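Local coordinates for hypothetical protein (Bacteroides uniformis ATCC 8492, PDB 4QRL) that is of unknown function but folds as a small lipocalin-like beta barrel of the calycin clan, at residues F32-F35 and F40-I43; T52-N57 and T81-P86; S100-E105 and S111-F116. All coordinates share one frame; numbering follows the deposited sequence.

Contact 1. Residues F32-F35 and F40-I43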
ATOM      1  N   PHE A  32      -3.839   0.138   6.078  1.00 20.09           N
ATOM      2  CA  PHE A  32      -2.618   0.635   6.728  1.00 19.40           C
ATOM      3  C   PHE A  32      -1.436  -0.118   6.186  1.00 23.81           C
ATOM      4  O   PHE A  32      -1.454  -1.359   6.205  1.00 23.78           O
ATOM      5  CB  PHE A  32      -2.717   0.447   8.265  1.00 20.41           C
ATOM      6  CG  PHE A  32      -3.873   1.204   8.879  1.00 21.70           C
ATOM      7  CD1 PHE A  32      -5.177   0.707   8.797  1.00 22.73           C
ATOM      8  CD2 PHE A  32      -3.683   2.469   9.418  1.00 21.53           C
ATOM      9  CE1 PHE A  32      -6.257   1.439   9.306  1.00 25.38           C
ATOM     10  CE2 PHE A  32      -4.772   3.193   9.941  1.00 24.13           C
ATOM     11  CZ  PHE A  32      -6.039   2.666   9.892  1.00 23.69           C
ATOM     12  N   TYR A  33      -0.433   0.604   5.640  1.00 20.66           N
ATOM     13  CA  TYR A  33       0.785  -0.055   5.108  1.00 19.37           C
ATOM     14  C   TYR A  33       1.899   0.110   6.107  1.00 24.14           C
ATOM     15  O   TYR A  33       2.010   1.153   6.737  1.00 25.45           O
ATOM     16  CB  TYR A  33       1.244   0.548   3.760  1.00 19.91           C
ATOM     17  CG  TYR A  33       0.509   0.160   2.498  1.00 22.51           C
ATOM     18  CD1 TYR A  33      -0.757  -0.422   2.549  1.00 24.96           C
ATOM     19  CD2 TYR A  33       1.027   0.480   1.243  1.00 22.98           C
ATOM     20  CE1 TYR A  33      -1.440  -0.764   1.384  1.00 27.76           C
ATOM     21  CE2 TYR A  33       0.326   0.188   0.076  1.00 23.43           C
ATOM     22  CZ  TYR A  33      -0.907  -0.428   0.152  1.00 28.79           C
ATOM     23  OH  TYR A  33      -1.578  -0.755  -1.005  1.00 31.25           O
ATOM     24  N   ASN A  34       2.763  -0.893   6.228  1.00 20.06           N
ATOM     25  CA  ASN A  34       3.856  -0.819   7.172  1.00 20.42           C
ATOM     26  C   ASN A  34       5.134  -1.243   6.477  1.00 23.82           C
ATOM     27  O   ASN A  34       5.145  -2.236   5.721  1.00 23.37           O
ATOM     28  CB  ASN A  34       3.533  -1.733   8.360  1.00 28.07           C
ATOM     29  CG  ASN A  34       4.457  -1.566   9.511  1.00 44.29           C
ATOM     30  OD1 ASN A  34       5.465  -2.271   9.646  1.00 36.36           O
ATOM     31  ND2 ASN A  34       4.124  -0.624  10.359  1.00 35.49           N
ATOM     32  N   PHE A  35       6.181  -0.437   6.656  1.00 21.87           N
ATOM     33  CA  PHE A  35       7.497  -0.666   6.060  1.00 22.19           C
ATOM     34  C   PHE A  35       8.527  -0.806   7.168  1.00 25.35           C
ATOM     35  O   PHE A  35       8.716   0.129   7.952  1.00 24.86           O
ATOM     36  CB  PHE A  35       7.876   0.499   5.112  1.00 23.61           C
ATOM     37  CG  PHE A  35       6.877   0.771   4.010  1.00 23.78           C
ATOM     38  CD1 PHE A  35       6.962   0.107   2.791  1.00 24.08           C
ATOM     39  CD2 PHE A  35       5.887   1.743   4.168  1.00 24.14           C
ATOM     40  CE1 PHE A  35       6.029   0.357   1.772  1.00 24.16           C
ATOM     41  CE2 PHE A  35       4.929   1.964   3.165  1.00 25.91           C
ATOM     42  CZ  PHE A  35       5.044   1.326   1.950  1.00 23.67           C
ATOM     43  N   PHE A  40       7.321  -5.726   4.450  1.00 22.64           N
ATOM     44  CA  PHE A  40       6.088  -5.032   4.166  1.00 22.54           C
ATOM     45  C   PHE A  40       4.932  -5.788   4.770  1.00 26.29           C
ATOM     46  O   PHE A  40       4.883  -7.025   4.722  1.00 25.56           O
ATOM     47  CB  PHE A  40       5.861  -4.904   2.636  1.00 23.19           C
ATOM     48  CG  PHE A  40       4.536  -4.262   2.297  1.00 22.41           C
ATOM     49  CD1 PHE A  40       4.385  -2.873   2.325  1.00 22.84           C
ATOM     50  CD2 PHE A  40       3.435  -5.043   1.929  1.00 22.90           C
ATOM     51  CE1 PHE A  40       3.171  -2.279   1.961  1.00 23.68           C
ATOM     52  CE2 PHE A  40       2.213  -4.450   1.608  1.00 23.78           C
ATOM     53  CZ  PHE A  40       2.088  -3.071   1.609  1.00 21.98           C
ATOM     54  N   SER A  41       3.975  -5.044   5.286  1.00 24.46           N
ATOM     55  CA  SER A  41       2.747  -5.620   5.757  1.00 24.55           C
ATOM     56  C   SER A  41       1.646  -4.586   5.586  1.00 26.51           C
ATOM     57  O   SER A  41       1.914  -3.385   5.580  1.00 25.55           O
ATOM     58  CB  SER A  41       2.865  -6.137   7.192  1.00 28.51           C
ATOM     59  OG  SER A  41       3.211  -5.152   8.146  1.00 29.13           O
ATOM     60  N   ALA A  42       0.430  -5.063   5.335  1.00 22.89           N
ATOM     61  CA  ALA A  42      -0.754  -4.194   5.200  1.00 21.36           C
ATOM     62  C   ALA A  42      -1.867  -4.745   6.056  1.00 26.22           C
ATOM     63  O   ALA A  42      -2.200  -5.928   5.955  1.00 26.82           O
ATOM     64  CB  ALA A  42      -1.197  -4.076   3.751  1.00 21.57           C
ATOM     65  N   ILE A  43      -2.381  -3.915   6.956  1.00 23.12           N
ATOM     66  CA  ILE A  43      -3.496  -4.273   7.815  1.00 23.60           C
ATOM     67  C   ILE A  43      -4.730  -3.691   7.161  1.00 26.42           C
ATOM     68  O   ILE A  43      -4.771  -2.497   6.872  1.00 24.08           O
ATOM     69  CB  ILE A  43      -3.312  -3.758   9.272  1.00 27.08           C
ATOM     70  CG1 ILE A  43      -2.150  -4.451  10.006  1.00 28.47           C
ATOM     71  CG2 ILE A  43      -4.622  -3.862  10.061  1.00 27.65           C
ATOM     72  CD1 ILE A  43      -1.675  -3.710  11.310  1.00 30.73           C
TER
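Phe40 and Tyr33 meet edge to face across two neighbouring antiparallel strands of the lipocalin-like barrel. The strands belong to the hairpin formed by 25-36 and 39-45. Phe40 can be followed outward from its backbone. Its CG stands opposite the backbone N (chi1 176°), which carries the ring across to the partner strand. CB and CG pass by the carbonyl oxygen of Asn34, and Phe40 CG lies 4.0 Å from Asn34 O. Phe40 CD1 is closer to Asn34 O, at 3.5 Å, and also meets Phe35 CE1 at 3.7 Å. CE1 touches Tyr33 CD2 at 3.6 Å. At the tip, CZ sits over the centre of the Tyr33 ring. The two planes stand at 83°, so this is a T-shaped pair. The Phe35 ring lies alongside Phe40 with its plane turned by 57°. The methyl of Ala42 comes obliquely to the tyrosine ring, with CB 3.9 Å from Tyr33 CD1.

The backbones are joined at two hydrogen-bonded pairs. Phe32 and Ile43 exchange two bonds, and so do Asn34 and Ser41. Asn34 N to Ser41 O is the shortest of the four at 2.7 Å. Phe32 O also receives a CA-H contact from Ala42 CA at 3.1 Å.

The other face of the sheet carries Phe32, Asn34, Ser41 and Ile43. Phe32 is buried there; the other three are partly exposed. Trp13 and Tyr58 extend the aromatic cluster around Phe35. The chemistry is therefore divided: one face is a mainly apolar, largely aromatic lining, consistent with the barrel interior, and the other mixes polar and apolar groups.

Contact 2. Residues T52-N57 and T81-P86; sequences TTFFGN and TYFGWP
Phe54 and Phe83 both have CG opposite their own carbonyl carbon (chi1 -59° and -66°), and this sends their rings toward each other from strand 51-61 and from the end of helix 79-82. In this lipocalin-like barrel the contact joins a barrel strand to the segment that follows the short helix. The two side chains run past each other in opposite directions. The edge of Phe83 meets the face of Phe54, with ring centroids 5.1 Å apart and planes at 67°. Phe83 CD2 stands over the centre of the Phe54 ring.

Tyr82, the last helical residue, reaches the same phenylalanine. Its side chain crosses that of Phe54 at about a right angle, and its CD2 lies 3.9 Å from Phe54 CE1. The contact is wholly apolar and is carried by these three rings. With an alanine in place of Phe54, the Phe83 edge would probably lose the face it rests on, and a gap would be likely to open beside Tyr82.

Phe83 is also packed from its own segment, with CD1 over one face of Trp85. Ala42 and Leu69 on barrel strands touch it too. The closest approach between the two segments is Phe54 CD1 to Phe83 CE2, at 3.5 Å.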
ATOM      1  N   THR A  52      -7.502  -8.255   8.751  1.00 28.53           N
ATOM      2  CA  THR A  52      -6.801  -9.109   7.796  0.50 27.78           C
ATOM      3  C   THR A  52      -5.436  -8.479   7.525  1.00 29.60           C
ATOM      4  O   THR A  52      -5.355  -7.266   7.305  1.00 29.04           O
ATOM      5  CB  THR A  52      -7.657  -9.303   6.530  0.50 34.26           C
ATOM      6  OG1 THR A  52      -8.621 -10.315   6.798  0.50 31.68           O
ATOM      7  CG2 THR A  52      -6.843  -9.726   5.319  0.50 36.18           C
ATOM      8  N   THR A  53      -4.364  -9.272   7.584  1.00 24.12           N
ATOM      9  CA  THR A  53      -3.028  -8.738   7.325  1.00 23.61           C
ATOM     10  C   THR A  53      -2.416  -9.468   6.140  1.00 27.69           C
ATOM     11  O   THR A  53      -2.478 -10.707   6.050  1.00 26.17           O
ATOM     12  CB  THR A  53      -2.110  -8.818   8.562  1.00 31.76           C
ATOM     13  OG1 THR A  53      -2.805  -8.343   9.717  1.00 32.77           O
ATOM     14  CG2 THR A  53      -0.785  -8.035   8.385  1.00 29.44           C
ATOM     15  N   PHE A  54      -1.845  -8.689   5.231  1.00 22.85           N
ATOM     16  CA  PHE A  54      -1.105  -9.183   4.083  1.00 21.86           C
ATOM     17  C   PHE A  54       0.375  -8.961   4.366  1.00 26.76           C
ATOM     18  O   PHE A  54       0.747  -7.950   4.958  1.00 26.25           O
ATOM     19  CB  PHE A  54      -1.531  -8.482   2.797  1.00 23.24           C
ATOM     20  CG  PHE A  54      -2.996  -8.650   2.485  1.00 23.39           C
ATOM     21  CD1 PHE A  54      -3.937  -7.756   2.985  1.00 26.20           C
ATOM     22  CD2 PHE A  54      -3.438  -9.714   1.699  1.00 25.30           C
ATOM     23  CE1 PHE A  54      -5.305  -7.919   2.697  1.00 26.24           C
ATOM     24  CE2 PHE A  54      -4.805  -9.882   1.420  1.00 26.99           C
ATOM     25  CZ  PHE A  54      -5.721  -8.967   1.897  1.00 26.27           C
ATOM     26  N   PHE A  55       1.219  -9.874   3.916  1.00 23.28           N
ATOM     27  CA  PHE A  55       2.652  -9.769   4.177  1.00 23.63           C
ATOM     28  C   PHE A  55       3.439  -9.850   2.901  1.00 26.68           C
ATOM     29  O   PHE A  55       3.048 -10.537   1.954  1.00 26.70           O
ATOM     30  CB  PHE A  55       3.128 -10.883   5.132  1.00 26.75           C
ATOM     31  CG  PHE A  55       2.535 -10.798   6.514  1.00 28.76           C
ATOM     32  CD1 PHE A  55       1.318 -11.407   6.805  1.00 31.37           C
ATOM     33  CD2 PHE A  55       3.189 -10.094   7.527  1.00 31.56           C
ATOM     34  CE1 PHE A  55       0.772 -11.330   8.086  1.00 31.27           C
ATOM     35  CE2 PHE A  55       2.637 -10.007   8.803  1.00 33.93           C
ATOM     36  CZ  PHE A  55       1.434 -10.634   9.074  1.00 32.16           C
ATOM     37  N   GLY A  56       4.578  -9.191   2.922  1.00 25.11           N
ATOM     38  CA  GLY A  56       5.476  -9.180   1.787  1.00 26.09           C
ATOM     39  C   GLY A  56       6.778  -8.483   2.081  1.00 27.92           C
ATOM     40  O   GLY A  56       7.224  -8.380   3.230  1.00 25.30           O
ATOM     41  N   ASN A  57       7.409  -8.062   1.005  1.00 24.78           N
ATOM     42  CA  ASN A  57       8.666  -7.343   1.029  1.00 23.73           C
ATOM     43  C   ASN A  57       8.574  -6.161   0.110  1.00 26.10           C
ATOM     44  O   ASN A  57       7.719  -6.117  -0.765  1.00 24.81           O
ATOM     45  CB  ASN A  57       9.796  -8.273   0.579  1.00 23.13           C
ATOM     46  CG  ASN A  57      10.202  -9.252   1.627  1.00 37.76           C
ATOM     47  OD1 ASN A  57      11.150  -9.047   2.399  1.00 37.12           O
ATOM     48  ND2 ASN A  57       9.499 -10.340   1.661  1.00 30.07           N
ATOM     49  N   THR A  81      -9.799  -7.485  -3.039  1.00 29.62           N
ATOM     50  CA  THR A  81     -10.483  -6.367  -2.418  1.00 29.76           C
ATOM     51  C   THR A  81      -9.484  -5.247  -2.160  1.00 33.99           C
ATOM     52  O   THR A  81      -9.810  -4.064  -2.320  1.00 34.24           O
ATOM     53  CB  THR A  81     -11.156  -6.830  -1.108  1.00 36.07           C
ATOM     54  OG1 THR A  81     -12.014  -7.918  -1.406  1.00 39.55           O
ATOM     55  CG2 THR A  81     -11.939  -5.736  -0.418  1.00 31.65           C
ATOM     56  N   TYR A  82      -8.265  -5.621  -1.749  1.00 30.09           N
ATOM     57  CA  TYR A  82      -7.295  -4.624  -1.305  1.00 28.81           C
ATOM     58  C   TYR A  82      -6.077  -4.484  -2.179  1.00 34.50           C
ATOM     59  O   TYR A  82      -5.421  -3.440  -2.106  1.00 34.57           O
ATOM     60  CB  TYR A  82      -6.871  -4.945   0.124  1.00 29.00           C
ATOM     61  CG  TYR A  82      -8.029  -4.882   1.101  1.00 29.27           C
ATOM     62  CD1 TYR A  82      -8.589  -3.659   1.471  1.00 30.97           C
ATOM     63  CD2 TYR A  82      -8.579  -6.040   1.636  1.00 30.47           C
ATOM     64  CE1 TYR A  82      -9.657  -3.594   2.360  1.00 30.86           C
ATOM     65  CE2 TYR A  82      -9.656  -5.989   2.517  1.00 31.50           C
ATOM     66  CZ  TYR A  82     -10.182  -4.761   2.886  1.00 34.94           C
ATOM     67  OH  TYR A  82     -11.234  -4.702   3.745  1.00 32.37           O
ATOM     68  N   PHE A  83      -5.748  -5.512  -2.979  1.00 30.62           N
ATOM     69  CA  PHE A  83      -4.568  -5.493  -3.828  1.00 30.09           C
ATOM     70  C   PHE A  83      -4.917  -5.947  -5.238  1.00 35.79           C
ATOM     71  O   PHE A  83      -5.108  -5.089  -6.113  1.00 35.32           O
ATOM     72  CB  PHE A  83      -3.440  -6.335  -3.185  1.00 30.07           C
ATOM     73  CG  PHE A  83      -2.939  -5.720  -1.896  1.00 30.17           C
ATOM     74  CD1 PHE A  83      -1.982  -4.707  -1.915  1.00 32.76           C
ATOM     75  CD2 PHE A  83      -3.462  -6.115  -0.665  1.00 30.31           C
ATOM     76  CE1 PHE A  83      -1.540  -4.114  -0.726  1.00 32.64           C
ATOM     77  CE2 PHE A  83      -3.051  -5.496   0.514  1.00 32.91           C
ATOM     78  CZ  PHE A  83      -2.097  -4.497   0.475  1.00 30.97           C
ATOM     79  N   GLY A  84      -5.013  -7.262  -5.460  1.00 32.26           N
ATOM     80  CA  GLY A  84      -5.340  -7.785  -6.785  1.00 33.95           C
ATOM     81  C   GLY A  84      -4.204  -7.640  -7.781  1.00 37.36           C
ATOM     82  O   GLY A  84      -4.424  -7.717  -8.985  1.00 37.24           O
ATOM     83  N   TRP A  85      -2.962  -7.427  -7.283  1.00 33.65           N
ATOM     84  CA  TRP A  85      -1.801  -7.248  -8.154  1.00 32.72           C
ATOM     85  C   TRP A  85      -1.436  -8.524  -8.866  1.00 37.40           C
ATOM     86  O   TRP A  85      -1.427  -9.580  -8.225  1.00 37.34           O
ATOM     87  CB  TRP A  85      -0.575  -6.758  -7.365  1.00 29.57           C
ATOM     88  CG  TRP A  85      -0.748  -5.485  -6.599  1.00 29.13           C
ATOM     89  CD1 TRP A  85      -1.630  -4.473  -6.849  1.00 31.46           C
ATOM     90  CD2 TRP A  85       0.054  -5.054  -5.494  1.00 28.06           C
ATOM     91  NE1 TRP A  85      -1.472  -3.471  -5.922  1.00 30.06           N
ATOM     92  CE2 TRP A  85      -0.424  -3.784  -5.097  1.00 30.41           C
ATOM     93  CE3 TRP A  85       1.129  -5.629  -4.786  1.00 29.00           C
ATOM     94  CZ2 TRP A  85       0.155  -3.061  -4.060  1.00 28.67           C
ATOM     95  CZ3 TRP A  85       1.705  -4.903  -3.755  1.00 28.78           C
ATOM     96  CH2 TRP A  85       1.206  -3.645  -3.389  1.00 28.89           C
ATOM     97  N   PRO A  86      -1.088  -8.454 -10.176  1.00 35.93           N
ATOM     98  CA  PRO A  86      -0.636  -9.664 -10.867  1.00 38.56           C
ATOM     99  C   PRO A  86       0.667 -10.172 -10.242  1.00 42.52           C
ATOM    100  O   PRO A  86       1.553  -9.365  -9.925  1.00 41.95           O
ATOM    101  CB  PRO A  86      -0.442  -9.201 -12.313  1.00 41.04           C
ATOM    102  CG  PRO A  86      -0.191  -7.747 -12.227  1.00 43.33           C
ATOM    103  CD  PRO A  86      -1.007  -7.269 -11.054  1.00 36.69           C
TER

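Contact 3. Residues S100-E105 and S111-F116; sequences SSLRLE and SIFRKF
Five backbone hydrogen bonds tie Ser100-Leu104 to Ser111-Lys115 in the antiparallel beta hairpin that ends the barrel chain. Leu104 and Ser111 exchange two of them. Leu104 N to Ser111 O is nearly straight, with 176° at the hydrogen. Leu102 and Phe113 form the next hydrogen-bonded pair, and Phe113 N to Leu102 O measures 2.8 Å. The return bond, from Leu102 N, reaches Phe113 O from above the carbonyl plane. That oxygen has a second donor: a water bridges Phe113 O and Ser101 OG, giving a hydrogen to each. Ser101 OG is also bonded to Asp96. Lys115 N to Ser100 O closes the register at the far end.

On the Ser101 side of the hairpin, Arg103 and Ile112 lie side by side. In the conformer described here, one of two for Arg103, the arginine is extended from CG to NE, which brings its guanidinium beside the isoleucine tip. In this copy Ile112 CD1 sits over one face of that group, toward its rim, 3.4 Å from Arg103 NH1. The charged end has its main partner in Glu95, through a salt bridge at NE.

The other side, mainly apolar apart from Ser111, faces the barrel interior. Leu102 lies alongside Phe113, with its CD2 over a face of the ring. Leu104 crosses the same ring and touches its outer end. Tyr33 and Leu15 also pack against Phe113, so the hairpin helps to fill the interior. Leu104 CB and Ser111 CB stand 4.1 Å apart. Leu104 CD1 comes to 3.7 Å from Phe113 CE1.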
ATOM      1  N   SER A 100       5.861  12.661   7.395  1.00 26.16           N
ATOM      2  CA  SER A 100       4.427  12.551   7.676  1.00 24.83           C
ATOM      3  C   SER A 100       3.558  12.263   6.441  1.00 26.67           C
ATOM      4  O   SER A 100       2.394  11.907   6.602  1.00 23.84           O
ATOM      5  CB  SER A 100       3.953  13.830   8.362  1.00 29.56           C
ATOM      6  OG  SER A 100       4.236  14.930   7.520  1.00 36.91           O
ATOM      7  N   SER A 101       4.118  12.375   5.219  1.00 24.37           N
ATOM      8  CA  SER A 101       3.354  12.224   3.988  1.00 23.47           C
ATOM      9  C   SER A 101       4.000  11.237   3.000  1.00 24.72           C
ATOM     10  O   SER A 101       5.209  11.252   2.815  1.00 24.60           O
ATOM     11  CB  SER A 101       3.201  13.581   3.309  1.00 29.21           C
ATOM     12  OG  SER A 101       2.655  13.434   2.009  1.00 41.91           O
ATOM     13  N   LEU A 102       3.184  10.422   2.352  1.00 22.52           N
ATOM     14  CA  LEU A 102       3.623   9.447   1.351  1.00 22.90           C
ATOM     15  C   LEU A 102       2.609   9.422   0.199  1.00 25.06           C
ATOM     16  O   LEU A 102       1.410   9.328   0.443  1.00 24.16           O
ATOM     17  CB  LEU A 102       3.830   8.032   1.937  1.00 21.28           C
ATOM     18  CG  LEU A 102       4.202   6.894   0.939  1.00 22.24           C
ATOM     19  CD1 LEU A 102       5.581   7.134   0.267  1.00 21.51           C
ATOM     20  CD2 LEU A 102       4.212   5.551   1.614  1.00 21.87           C
ATOM     21  N   ARG A 103       3.101   9.540  -1.036  1.00 22.30           N
ATOM     22  CA  ARG A 103       2.263   9.532  -2.224  0.65 23.28           C
ATOM     23  C   ARG A 103       2.876   8.565  -3.230  1.00 26.88           C
ATOM     24  O   ARG A 103       4.023   8.767  -3.688  1.00 26.96           O
ATOM     25  CB  ARG A 103       2.135  10.964  -2.784  0.65 26.78           C
ATOM     26  CG  ARG A 103       1.066  11.158  -3.841  0.65 34.91           C
ATOM     27  CD  ARG A 103       1.226  12.540  -4.441  0.65 36.09           C
ATOM     28  NE  ARG A 103       0.211  12.829  -5.442  0.65 36.85           N
ATOM     29  CZ  ARG A 103      -0.925  13.473  -5.192  0.65 44.87           C
ATOM     30  NH1 ARG A 103      -1.201  13.896  -3.964  0.65 37.28           N
ATOM     31  NH2 ARG A 103      -1.795  13.695  -6.165  0.65 19.92           N
ATOM     32  N   LEU A 104       2.131   7.497  -3.536  1.00 24.61           N
ATOM     33  CA  LEU A 104       2.518   6.444  -4.456  1.00 24.50           C
ATOM     34  C   LEU A 104       1.678   6.533  -5.733  1.00 28.06           C
ATOM     35  O   LEU A 104       0.498   6.861  -5.669  1.00 29.48           O
ATOM     36  CB  LEU A 104       2.358   5.055  -3.800  1.00 23.47           C
ATOM     37  CG  LEU A 104       3.204   4.768  -2.550  1.00 25.99           C
ATOM     38  CD1 LEU A 104       2.961   3.350  -2.050  1.00 25.70           C
ATOM     39  CD2 LEU A 104       4.705   5.027  -2.796  1.00 26.86           C
ATOM     40  N   GLU A 105       2.298   6.278  -6.883  1.00 24.00           N
ATOM     41  CA  GLU A 105       1.602   6.335  -8.163  1.00 23.70           C
ATOM     42  C   GLU A 105       1.868   5.080  -8.961  1.00 26.91           C
ATOM     43  O   GLU A 105       3.003   4.649  -9.066  1.00 26.82           O
ATOM     44  CB  GLU A 105       2.030   7.590  -8.925  1.00 25.69           C
ATOM     45  CG  GLU A 105       1.305   7.838 -10.245  1.00 35.53           C
ATOM     46  CD  GLU A 105       1.925   7.147 -11.437  1.00 35.66           C
ATOM     47  OE1 GLU A 105       3.172   7.033 -11.493  1.00 37.73           O
ATOM     48  OE2 GLU A 105       1.153   6.677 -12.296  1.00 30.50           O
ATOM     49  N   SER A 111      -2.073   6.655  -4.526  1.00 22.58           N
ATOM     50  CA  SER A 111      -2.350   6.136  -3.182  1.00 22.00           C
ATOM     51  C   SER A 111      -1.779   7.201  -2.221  1.00 24.84           C
ATOM     52  O   SER A 111      -0.564   7.411  -2.199  1.00 25.64           O
ATOM     53  CB  SER A 111      -1.667   4.780  -3.003  1.00 26.77           C
ATOM     54  OG  SER A 111      -2.232   3.793  -3.849  1.00 34.57           O
ATOM     55  N   ILE A 112      -2.647   7.903  -1.493  1.00 20.34           N
ATOM     56  CA  ILE A 112      -2.242   9.003  -0.594  1.00 21.18           C
ATOM     57  C   ILE A 112      -2.208   8.524   0.852  1.00 21.48           C
ATOM     58  O   ILE A 112      -3.234   8.066   1.350  1.00 21.24           O
ATOM     59  CB  ILE A 112      -3.223  10.204  -0.725  1.00 26.39           C
ATOM     60  CG1 ILE A 112      -3.630  10.575  -2.194  1.00 31.19           C
ATOM     61  CG2 ILE A 112      -2.782  11.383   0.167  1.00 26.49           C
ATOM     62  CD1 ILE A 112      -2.599  10.973  -3.099  1.00 40.34           C
ATOM     63  N   PHE A 113      -1.071   8.679   1.535  1.00 20.07           N
ATOM     64  CA  PHE A 113      -0.922   8.199   2.936  1.00 19.86           C
ATOM     65  C   PHE A 113      -0.468   9.281   3.905  1.00 25.52           C
ATOM     66  O   PHE A 113       0.240  10.209   3.519  1.00 24.90           O
ATOM     67  CB  PHE A 113       0.149   7.070   3.049  1.00 20.50           C
ATOM     68  CG  PHE A 113      -0.003   5.891   2.130  1.00 20.40           C
ATOM     69  CD1 PHE A 113       0.368   5.981   0.784  1.00 21.78           C
ATOM     70  CD2 PHE A 113      -0.433   4.667   2.617  1.00 19.96           C
ATOM     71  CE1 PHE A 113       0.224   4.882  -0.076  1.00 21.28           C
ATOM     72  CE2 PHE A 113      -0.560   3.559   1.760  1.00 23.07           C
ATOM     73  CZ  PHE A 113      -0.213   3.670   0.423  1.00 20.63           C
ATOM     74  N   ARG A 114      -0.811   9.089   5.200  1.00 23.00           N
ATOM     75  CA  ARG A 114      -0.296   9.913   6.287  1.00 24.10           C
ATOM     76  C   ARG A 114       0.295   8.989   7.303  1.00 23.66           C
ATOM     77  O   ARG A 114      -0.210   7.887   7.493  1.00 22.94           O
ATOM     78  CB  ARG A 114      -1.363  10.827   6.925  1.00 25.83           C
ATOM     79  CG  ARG A 114      -2.491  10.073   7.701  1.00 38.34           C
ATOM     80  CD  ARG A 114      -3.463  11.012   8.416  1.00 37.50           C
ATOM     81  NE  ARG A 114      -4.775  10.380   8.607  1.00 34.06           N
ATOM     82  CZ  ARG A 114      -5.929  11.042   8.649  1.00 48.11           C
ATOM     83  NH1 ARG A 114      -5.948  12.364   8.537  1.00 34.45           N
ATOM     84  NH2 ARG A 114      -7.073  10.385   8.797  1.00 30.07           N
ATOM     85  N   LYS A 115       1.386   9.423   7.948  1.00 22.71           N
ATOM     86  CA  LYS A 115       2.050   8.607   8.938  1.00 22.79           C
ATOM     87  C   LYS A 115       1.069   8.322  10.090  1.00 25.84           C
ATOM     88  O   LYS A 115       0.306   9.206  10.492  1.00 26.38           O
ATOM     89  CB  LYS A 115       3.317   9.311   9.430  1.00 26.11           C
ATOM     90  CG  LYS A 115       4.263   8.423  10.213  1.00 33.79           C
ATOM     91  CD  LYS A 115       4.972   7.408   9.306  1.00 39.08           C
ATOM     92  CE  LYS A 115       6.435   7.356   9.588  1.00 44.62           C
ATOM     93  NZ  LYS A 115       7.221   8.369   8.837  1.00 40.66           N
ATOM     94  N   PHE A 116       1.033   7.069  10.536  1.00 21.12           N
ATOM     95  CA  PHE A 116       0.115   6.631  11.585  1.00 22.77           C
ATOM     96  C   PHE A 116       0.913   6.137  12.804  1.00 27.02           C
ATOM     97  O   PHE A 116       1.380   6.988  13.592  1.00 32.65           O
ATOM     98  CB  PHE A 116      -0.839   5.542  11.015  1.00 24.47           C
ATOM     99  CG  PHE A 116      -2.095   5.328  11.835  1.00 26.41           C
ATOM    100  CD1 PHE A 116      -3.131   6.262  11.814  1.00 27.46           C
ATOM    101  CD2 PHE A 116      -2.258   4.175  12.603  1.00 29.89           C
ATOM    102  CE1 PHE A 116      -4.319   6.028  12.519  1.00 29.16           C
ATOM    103  CE2 PHE A 116      -3.438   3.965  13.341  1.00 30.92           C
ATOM    104  CZ  PHE A 116      -4.442   4.909  13.315  1.00 28.44           C
ATOM    105  OXT PHE A 116       1.127   4.924  12.930  1.00 34.15           O
TER
HETATM  106  O   HOH W   1       0.229  12.397   1.445  1.00 42.98           O

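In the fold
The three contacts follow one another in series along the chain, and all reach the same eight-stranded antiparallel barrel. Contacts 1 and 2 have centres about 9 Å apart. One segment of each lies on the adjoining strands 39-45 and 51-61, which are probably hydrogen-bonded through Phe40 O to Gly56 N and Ala42 O to Phe54 N. Tyr33 also packs on Phe83. Contact 3 is about 12 Å from contact 1, centre to centre, and touches it through Tyr33 and Phe113. Contacts 2 and 3 lie on opposite sides of the chain's centre, about 17 Å between centres, with nearest atoms about 7 Å apart. Contact 1 thus links the other two through an aromatic interior shared by distant parts of the chain.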